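Local coordinates for glutathione synthetase-like effector 30 (Gpa-GSS30-apo) (Globodera pallida, PDB 5OET), which belongs to the eukaryotic glutathione synthase family and probably acts as a nematode effector derived from a housekeeping enzyme that joins gamma-glutamylcysteine to glycine, at residues 456-461 and 467-472; 191-196 and 517-522; 172-175 and 179-182. All blocks are in the same frame, centred on the assembly; numbering follows the deposited sequence.

Contact 1 of 3, residues 456-461 and 467-472; sequences NHFVRP and LNLDAT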
loop_
_atom_site.group_PDB
_atom_site.type_symbol
_atom_site.label_atom_id
_atom_site.label_comp_id
_atom_site.label_asym_id
_atom_site.label_seq_id
_atom_site.Cartn_x
_atom_site.Cartn_y
_atom_site.Cartn_z
ATOM N N ASN A 456 8.417 0.519 -24.240
ATOM C CA ASN A 456 8.436 0.548 -22.788
ATOM C C ASN A 456 8.775 -0.848 -22.274
ATOM O O ASN A 456 8.910 -1.805 -23.073
ATOM C CB ASN A 456 7.073 1.008 -22.254
ATOM C CG ASN A 456 7.187 1.854 -20.989
ATOM O OD1 ASN A 456 7.987 1.546 -20.105
ATOM N ND2 ASN A 456 6.403 2.915 -20.900
ATOM N N HIS A 457 8.931 -0.969 -20.962
ATOM C CA HIS A 457 9.183 -2.254 -20.327
ATOM C C HIS A 457 7.991 -2.651 -19.459
ATOM O O HIS A 457 7.422 -1.819 -18.768
ATOM C CB HIS A 457 10.449 -2.172 -19.474
ATOM C CG HIS A 457 11.556 -1.420 -20.133
ATOM N ND1 HIS A 457 12.280 -1.938 -21.178
ATOM C CD2 HIS A 457 12.043 -0.177 -19.911
ATOM C CE1 HIS A 457 13.166 -1.042 -21.577
ATOM N NE2 HIS A 457 13.033 0.041 -20.834
ATOM N N PHE A 458 7.639 -3.929 -19.469
ATOM C CA PHE A 458 6.440 -4.436 -18.785
ATOM C C PHE A 458 6.800 -5.340 -17.599
ATOM O O PHE A 458 7.504 -6.322 -17.765
ATOM C CB PHE A 458 5.614 -5.241 -19.790
ATOM C CG PHE A 458 4.758 -4.417 -20.713
ATOM C CD1 PHE A 458 4.895 -3.032 -20.839
ATOM C CD2 PHE A 458 3.788 -5.072 -21.500
ATOM C CE1 PHE A 458 4.059 -2.324 -21.702
ATOM C CE2 PHE A 458 2.959 -4.361 -22.359
ATOM C CZ PHE A 458 3.097 -2.982 -22.461
ATOM N N VAL A 459 6.299 -5.017 -16.416
ATOM C CA VAL A 459 6.629 -5.749 -15.198
ATOM C C VAL A 459 5.421 -6.551 -14.755
ATOM O O VAL A 459 4.385 -5.974 -14.477
ATOM C CB VAL A 459 6.999 -4.767 -14.083
ATOM C CG1 VAL A 459 7.443 -5.510 -12.827
ATOM C CG2 VAL A 459 8.073 -3.833 -14.590
ATOM N N ARG A 460 5.560 -7.873 -14.685
ATOM C CA ARG A 460 4.459 -8.757 -14.343
ATOM C C ARG A 460 4.821 -9.620 -13.154
ATOM O O ARG A 460 5.987 -9.955 -12.981
ATOM C CB ARG A 460 4.122 -9.671 -15.499
ATOM C CG ARG A 460 3.111 -9.073 -16.453
ATOM C CD ARG A 460 2.967 -9.930 -17.708
ATOM N NE ARG A 460 3.567 -9.307 -18.902
ATOM C CZ ARG A 460 3.816 -9.928 -20.066
ATOM N NH1 ARG A 460 3.534 -11.226 -20.242
ATOM N NH2 ARG A 460 4.347 -9.234 -21.078
ATOM N N PRO A 461 3.806 -10.007 -12.350
ATOM C CA PRO A 461 3.915 -10.982 -11.260
ATOM C C PRO A 461 4.551 -12.326 -11.639
ATOM O O PRO A 461 4.142 -12.942 -12.611
ATOM C CB PRO A 461 2.461 -11.223 -10.880
ATOM C CG PRO A 461 1.763 -9.954 -11.226
ATOM C CD PRO A 461 2.465 -9.386 -12.400
ATOM N N LEU A 467 11.499 -6.422 -21.721
ATOM C CA LEU A 467 12.195 -5.175 -22.027
ATOM C C LEU A 467 12.061 -4.777 -23.499
ATOM O O LEU A 467 12.114 -5.611 -24.397
ATOM C CB LEU A 467 13.682 -5.311 -21.678
ATOM C CG LEU A 467 14.109 -5.864 -20.314
ATOM C CD1 LEU A 467 15.626 -5.999 -20.260
ATOM C CD2 LEU A 467 13.602 -5.015 -19.161
ATOM N N ASN A 468 11.875 -3.491 -23.729
ATOM C CA ASN A 468 11.831 -2.897 -25.064
ATOM C C ASN A 468 10.695 -3.441 -25.953
ATOM O O ASN A 468 10.890 -3.685 -27.115
ATOM C CB ASN A 468 13.197 -3.005 -25.755
ATOM C CG ASN A 468 14.293 -2.296 -24.994
ATOM O OD1 ASN A 468 15.238 -2.928 -24.516
ATOM N ND2 ASN A 468 14.179 -0.974 -24.880
ATOM N N LEU A 469 9.513 -3.622 -25.381
ATOM C CA LEU A 469 8.326 -3.969 -26.154
ATOM C C LEU A 469 7.798 -2.765 -26.909
ATOM O O LEU A 469 7.847 -1.649 -26.391
ATOM C CB LEU A 469 7.203 -4.422 -25.226
ATOM C CG LEU A 469 7.328 -5.833 -24.692
ATOM C CD1 LEU A 469 6.400 -5.993 -23.501
ATOM C CD2 LEU A 469 7.043 -6.851 -25.797
ATOM N N ASP A 470 7.253 -3.002 -28.101
ATOM C CA ASP A 470 6.324 -2.051 -28.714
ATOM C C ASP A 470 5.010 -2.108 -27.959
ATOM O O ASP A 470 4.493 -3.188 -27.733
ATOM C CB ASP A 470 6.066 -2.409 -30.176
ATOM C CG ASP A 470 7.316 -2.317 -31.031
ATOM O OD1 ASP A 470 8.428 -2.185 -30.455
ATOM O OD2 ASP A 470 7.165 -2.388 -32.277
ATOM N N ALA A 471 4.473 -0.955 -27.578
ATOM C CA ALA A 471 3.139 -0.873 -26.969
ATOM C C ALA A 471 2.357 0.328 -27.461
ATOM O O ALA A 471 2.943 1.308 -27.888
ATOM C CB ALA A 471 3.263 -0.813 -25.460
ATOM N N THR A 472 1.033 0.239 -27.371
ATOM C CA THR A 472 0.131 1.335 -27.721
ATOM C C THR A 472 -0.554 1.770 -26.433
ATOM O O THR A 472 -1.271 0.973 -25.840
ATOM C CB THR A 472 -0.952 0.926 -28.762
ATOM O OG1 THR A 472 -1.550 -0.319 -28.386
ATOM C CG2 THR A 472 -0.365 0.769 -30.135
#

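Contact 2 of 3, residues 191-196 and 517-522; sequences IGSFGT and SVYDSP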
loop_
_atom_site.group_PDB
_atom_site.type_symbol
_atom_site.label_atom_id
_atom_site.label_comp_id
_atom_site.label_asym_id
_atom_site.label_seq_id
_atom_site.Cartn_x
_atom_site.Cartn_y
_atom_site.Cartn_z
ATOM N N ILE A 191 -16.761 1.621 -12.435
ATOM C CA ILE A 191 -15.580 2.096 -13.115
ATOM C C ILE A 191 -14.329 1.597 -12.416
ATOM O O ILE A 191 -14.190 1.753 -11.203
ATOM C CB ILE A 191 -15.576 3.646 -13.165
ATOM C CG1 ILE A 191 -16.619 4.130 -14.173
ATOM C CG2 ILE A 191 -14.216 4.196 -13.586
ATOM C CD1 ILE A 191 -17.034 5.576 -13.949
ATOM N N GLY A 192 -13.399 1.049 -13.199
ATOM C CA GLY A 192 -12.074 0.705 -12.701
ATOM C C GLY A 192 -11.145 1.894 -12.531
ATOM O O GLY A 192 -11.300 2.923 -13.175
ATOM N N SER A 193 -10.174 1.720 -11.640
ATOM C CA SER A 193 -8.994 2.582 -11.466
ATOM C C SER A 193 -9.175 3.948 -10.791
ATOM O O SER A 193 -8.339 4.827 -10.963
ATOM C CB SER A 193 -8.261 2.743 -12.791
ATOM O OG SER A 193 -8.102 1.473 -13.399
ATOM N N PHE A 194 -10.214 4.125 -9.981
ATOM C CA PHE A 194 -10.258 5.296 -9.099
ATOM C C PHE A 194 -9.073 5.357 -8.095
ATOM O O PHE A 194 -8.434 6.417 -7.916
ATOM C CB PHE A 194 -11.556 5.328 -8.300
ATOM C CG PHE A 194 -12.758 5.731 -9.091
ATOM C CD1 PHE A 194 -12.794 6.939 -9.767
ATOM C CD2 PHE A 194 -13.883 4.942 -9.099
ATOM C CE1 PHE A 194 -13.914 7.326 -10.478
ATOM C CE2 PHE A 194 -15.008 5.329 -9.806
ATOM C CZ PHE A 194 -15.019 6.521 -10.500
ATOM N N GLY A 195 -8.812 4.223 -7.438
ATOM C CA GLY A 195 -7.790 4.124 -6.395
ATOM C C GLY A 195 -6.401 3.841 -6.944
ATOM O O GLY A 195 -5.407 4.366 -6.423
ATOM N N THR A 196 -6.328 3.040 -8.008
ATOM C CA THR A 196 -5.037 2.686 -8.613
ATOM C C THR A 196 -4.334 3.865 -9.310
ATOM O O THR A 196 -3.093 3.902 -9.368
ATOM C CB THR A 196 -5.129 1.522 -9.636
ATOM O OG1 THR A 196 -5.834 1.941 -10.808
ATOM C CG2 THR A 196 -5.809 0.292 -9.030
ATOM N N SER A 517 -2.988 -6.293 -20.941
ATOM C CA SER A 517 -2.635 -4.890 -20.844
ATOM C C SER A 517 -1.994 -4.566 -19.491
ATOM O O SER A 517 -1.877 -5.434 -18.630
ATOM C CB SER A 517 -3.867 -4.033 -21.063
ATOM O OG SER A 517 -4.518 -3.797 -19.836
ATOM N N VAL A 518 -1.601 -3.309 -19.317
ATOM C CA VAL A 518 -0.688 -2.914 -18.263
ATOM C C VAL A 518 -1.011 -1.477 -17.836
ATOM O O VAL A 518 -1.345 -0.650 -18.650
ATOM C CB VAL A 518 0.762 -3.095 -18.792
ATOM C CG1 VAL A 518 1.689 -1.933 -18.460
ATOM C CG2 VAL A 518 1.349 -4.392 -18.293
ATOM N N TYR A 519 -0.917 -1.171 -16.556
ATOM C CA TYR A 519 -1.168 0.189 -16.120
ATOM C C TYR A 519 0.029 1.014 -16.454
ATOM O O TYR A 519 1.146 0.554 -16.385
ATOM C CB TYR A 519 -1.446 0.258 -14.628
ATOM C CG TYR A 519 -2.779 -0.308 -14.310
ATOM C CD1 TYR A 519 -3.942 0.482 -14.385
ATOM C CD2 TYR A 519 -2.907 -1.659 -13.972
ATOM C CE1 TYR A 519 -5.188 -0.064 -14.110
ATOM C CE2 TYR A 519 -4.141 -2.215 -13.700
ATOM C CZ TYR A 519 -5.272 -1.413 -13.778
ATOM O OH TYR A 519 -6.452 -2.014 -13.511
ATOM N N ASP A 520 -0.215 2.256 -16.794
ATOM C CA ASP A 520 0.826 3.120 -17.282
ATOM C C ASP A 520 0.487 4.529 -16.816
ATOM O O ASP A 520 -0.534 4.731 -16.187
ATOM C CB ASP A 520 0.858 3.015 -18.812
ATOM C CG ASP A 520 2.192 3.411 -19.408
ATOM O OD1 ASP A 520 2.919 4.222 -18.777
ATOM O OD2 ASP A 520 2.525 2.915 -20.515
ATOM N N SER A 521 1.344 5.489 -17.093
ATOM C CA SER A 521 0.987 6.891 -16.913
ATOM C C SER A 521 1.725 7.755 -17.961
ATOM O O SER A 521 2.802 7.393 -18.415
ATOM C CB SER A 521 1.278 7.344 -15.473
ATOM O OG SER A 521 2.656 7.552 -15.274
ATOM N N PRO A 522 1.129 8.885 -18.361
ATOM C CA PRO A 522 1.685 9.603 -19.487
ATOM C C PRO A 522 2.893 10.430 -19.088
ATOM O O PRO A 522 2.934 10.951 -17.968
ATOM C CB PRO A 522 0.534 10.512 -19.910
ATOM C CG PRO A 522 -0.135 10.827 -18.626
ATOM C CD PRO A 522 -0.007 9.601 -17.773
#

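Contact 3 of 3, residues 172-175 and 179-182; sequences SQED and YVLK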
loop_
_atom_site.group_PDB
_atom_site.type_symbol
_atom_site.label_atom_id
_atom_site.label_comp_id
_atom_site.label_asym_id
_atom_site.label_seq_id
_atom_site.Cartn_x
_atom_site.Cartn_y
_atom_site.Cartn_z
ATOM N N SER A 172 -3.929 8.889 -32.608
ATOM C CA SER A 172 -4.028 8.156 -33.876
ATOM C C SER A 172 -3.231 8.844 -34.966
ATOM O O SER A 172 -3.296 10.058 -35.096
ATOM C CB SER A 172 -5.483 8.066 -34.295
ATOM O OG SER A 172 -5.625 7.286 -35.467
ATOM N N GLN A 173 -2.514 8.054 -35.756
ATOM C CA GLN A 173 -1.626 8.555 -36.801
ATOM C C GLN A 173 -2.411 8.834 -38.085
ATOM O O GLN A 173 -2.765 7.905 -38.814
ATOM C CB GLN A 173 -0.499 7.536 -37.081
ATOM C CG GLN A 173 0.764 8.120 -37.717
ATOM C CD GLN A 173 1.935 7.128 -37.699
ATOM O OE1 GLN A 173 1.969 6.186 -38.489
ATOM N NE2 GLN A 173 2.894 7.332 -36.786
ATOM N N GLU A 174 -2.698 10.110 -38.353
ATOM C CA GLU A 174 -3.267 10.529 -39.653
ATOM C C GLU A 174 -2.181 10.444 -40.734
ATOM O O GLU A 174 -1.025 10.151 -40.421
ATOM C CB GLU A 174 -3.831 11.961 -39.578
ATOM C CG GLU A 174 -5.165 12.121 -38.861
ATOM C CD GLU A 174 -5.768 13.509 -39.077
ATOM O OE1 GLU A 174 -4.997 14.457 -39.379
ATOM O OE2 GLU A 174 -7.012 13.658 -38.961
ATOM N N ASP A 175 -2.515 10.781 -41.984
ATOM C CA ASP A 175 -1.649 10.498 -43.150
ATOM C C ASP A 175 -0.338 11.306 -43.315
ATOM O O ASP A 175 0.691 10.702 -43.656
ATOM C CB ASP A 175 -2.470 10.510 -44.462
ATOM C CG ASP A 175 -3.066 9.136 -44.800
ATOM O OD1 ASP A 175 -2.269 8.179 -44.984
ATOM O OD2 ASP A 175 -4.318 9.017 -44.909
ATOM N N TYR A 179 -0.008 12.926 -35.054
ATOM C CA TYR A 179 -1.034 12.246 -34.235
ATOM C C TYR A 179 -2.217 13.151 -33.889
ATOM O O TYR A 179 -2.012 14.314 -33.568
ATOM C CB TYR A 179 -0.399 11.677 -32.966
ATOM C CG TYR A 179 0.672 10.662 -33.275
ATOM C CD1 TYR A 179 0.336 9.420 -33.810
ATOM C CD2 TYR A 179 2.035 10.943 -33.057
ATOM C CE1 TYR A 179 1.317 8.482 -34.115
ATOM C CE2 TYR A 179 3.021 10.005 -33.351
ATOM C CZ TYR A 179 2.650 8.779 -33.888
ATOM O OH TYR A 179 3.584 7.824 -34.204
ATOM N N VAL A 180 -3.440 12.610 -33.977
ATOM C CA VAL A 180 -4.657 13.301 -33.496
ATOM C C VAL A 180 -5.424 12.483 -32.441
ATOM O O VAL A 180 -5.428 11.248 -32.464
ATOM C CB VAL A 180 -5.640 13.687 -34.614
ATOM C CG1 VAL A 180 -5.001 14.697 -35.547
ATOM C CG2 VAL A 180 -6.160 12.462 -35.353
ATOM N N LEU A 181 -6.075 13.199 -31.528
ATOM C CA LEU A 181 -6.815 12.586 -30.438
ATOM C C LEU A 181 -8.117 12.010 -30.990
ATOM O O LEU A 181 -8.869 12.723 -31.674
ATOM C CB LEU A 181 -7.117 13.627 -29.354
ATOM C CG LEU A 181 -7.703 13.105 -28.026
ATOM C CD1 LEU A 181 -6.691 12.270 -27.257
ATOM C CD2 LEU A 181 -8.199 14.262 -27.164
ATOM N N LYS A 182 -8.373 10.728 -30.704
ATOM C CA LYS A 182 -9.637 10.079 -31.075
ATOM C C LYS A 182 -10.192 9.186 -29.962
ATOM O O LYS A 182 -9.491 8.361 -29.399
ATOM C CB LYS A 182 -9.484 9.318 -32.398
ATOM C CG LYS A 182 -9.425 10.256 -33.608
ATOM C CD LYS A 182 -10.309 9.825 -34.780
ATOM C CE LYS A 182 -10.559 10.959 -35.774
ATOM N NZ LYS A 182 -11.198 12.151 -35.136
#

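Contact 1 of 3, residues 456-461 and 467-472
Asn456 and Leu469 face each other as an antiparallel hydrogen-bonded pair, and both of their backbone bonds are made: Asn456 N reaches Leu469 O at 3.1 Å, and Leu469 N reaches Asn456 O at 3.0 Å. This is the one bridge between the two segments; the chain turns a corner at Asn468, the short strand segments 456-459 and 469-472 run at 90° to each other, and pairing continues through Ala471 and Ile454. On the other side of the pair, the imidazole of His457 takes over from the backbone. Its ND1 accepts the N-H of Asn468 at 3.0 Å, with the donor tilted 26° from the ring plane, while Leu467 CA lies in plane at the ring edge. The torsion that sets CG of His457 opposite its own carbonyl carbon (chi1 -42°) lets the ring run alongside the Asn468 side chain. The Asn468 amide is turned steeply against the ring, and its ND2 has Gln42 as a partner. The apolar half of the contact belongs to Phe458: Leu469 CD1 sits over one face of its ring, 3.4 Å from CD2, and Ala471 CB comes up obliquely to CZ at 3.7 Å. In the next shell, Asn456 OD1 curls back to accept the N-H of His457, while ND2 is held by Ser94 OG and the carbonyl of Tyr92, so both ends of that buried amide are satisfied. The link thus lies within the large mixed sheet: strand 83-90 flanks 454-459, strand 490-504 packs on Phe458 and Leu469 through Leu504, and helix 44-59 covers His457 and Leu467 with Leu47.

Contact 2 of 3, residues 191-196 and 517-522
Tyr519 reaches from strand 517-524 toward Ser193 and Thr196, and it alone carries the second segment's side of the contact. In the buried interior of the chain, this brings the loop between strand 179-188 and helix 196-210 against a strand of the large mixed sheet. From CB, which points at the other segment, the ring is sent off with CG opposite the carbonyl carbon of Tyr519 (chi1 -72°). Across the contact, the ring first comes close at CE1. Ser193 OG lies 3.4 Å from this carbon, at the ring edge and near its plane, and Thr196 OG1 stands obliquely to the same carbon at 3.9 Å. Next along, CZ has Ser193 OG at 4.1 Å. At the tip, OH is 3.9 Å from Ser193 OG, too far for a bond between the two hydroxyls. Phe200 of helix 196-210 meets the ring with nearly parallel planes, and Lys501 makes a cation-pi contact. Ser193 N is bonded to Glu261, and Ser193 O to the hydroxyl of Thr197 in helix 196-210. One serine and one threonine oxygen at one aromatic C-H make a small contact, consistent with van der Waals packing and at most a weak electrostatic contribution.

Contact 3 of 3, residues 172-175 and 179-182
Tyr179 opens the return strand of a beta hairpin, strands 160-173 and 179-188, and faces Gln173 as a non-hydrogen-bonded antiparallel pair. Its CA makes a C-H...O contact with Ser172 O at 3.3 Å. The aromatic ring and the Gln173 side chain cross at a slant. CB of Gln173 lies 3.6 Å from CE1 of Tyr179, and the extended glutamine chain, its CG set opposite the backbone N (chi1 -157°), follows the ring toward the hydroxyl, with the amide and ring planes 31° apart. Leu100 of helix 98-119 and Met452 of a loop also touch the tyrosine. Val180 comes next, in the hydrogen-bonded pair with Ser172: Val180 N to Ser172 O and Ser172 N to Val180 O are both 2.8 Å. Its two methyl groups meet the Glu174 side chain, which crosses at about a right angle, CG of Glu174 lying 3.7 Å from Val180 CG2. Leu181 turns from the hairpin partner to pack on Gln103 and Ala104 of helix 98-119. Lys182 starts out toward the first strand at CB, and its NZ is bonded to the carbonyl of Gln381, 5.9 Å from Glu174 OE2. Beside the connecting loop, at the last pair of the hairpin, the weak bond from Gln173 NE2 to Tyr179 OH is 2.7 Å long and bent to 117° at the hydrogen.

In the fold
From the N terminus, the chain first closes contact 3, the hairpin of strands 160-173 and 179-188, with three residues between its segments. Soon after, it enters 191-196, the first half of contact 2, and the loop begun there stays open for 320 residues. Within that span contact 1 opens and closes, joining strands 454-459 and 469-484, before 517-522 completes contact 2 and brings the C-terminal strand to the loop before helix 196-210. Contact 3 precedes contact 1, and none of the three cross. All reach the same mixed sheet; strands 160-173 and 469-484 are neighbours in it. Contacts 1 and 2 touch, Phe458 CE1 packing 4.0 Å from Val518 CG1, while contact 3 stands apart from both.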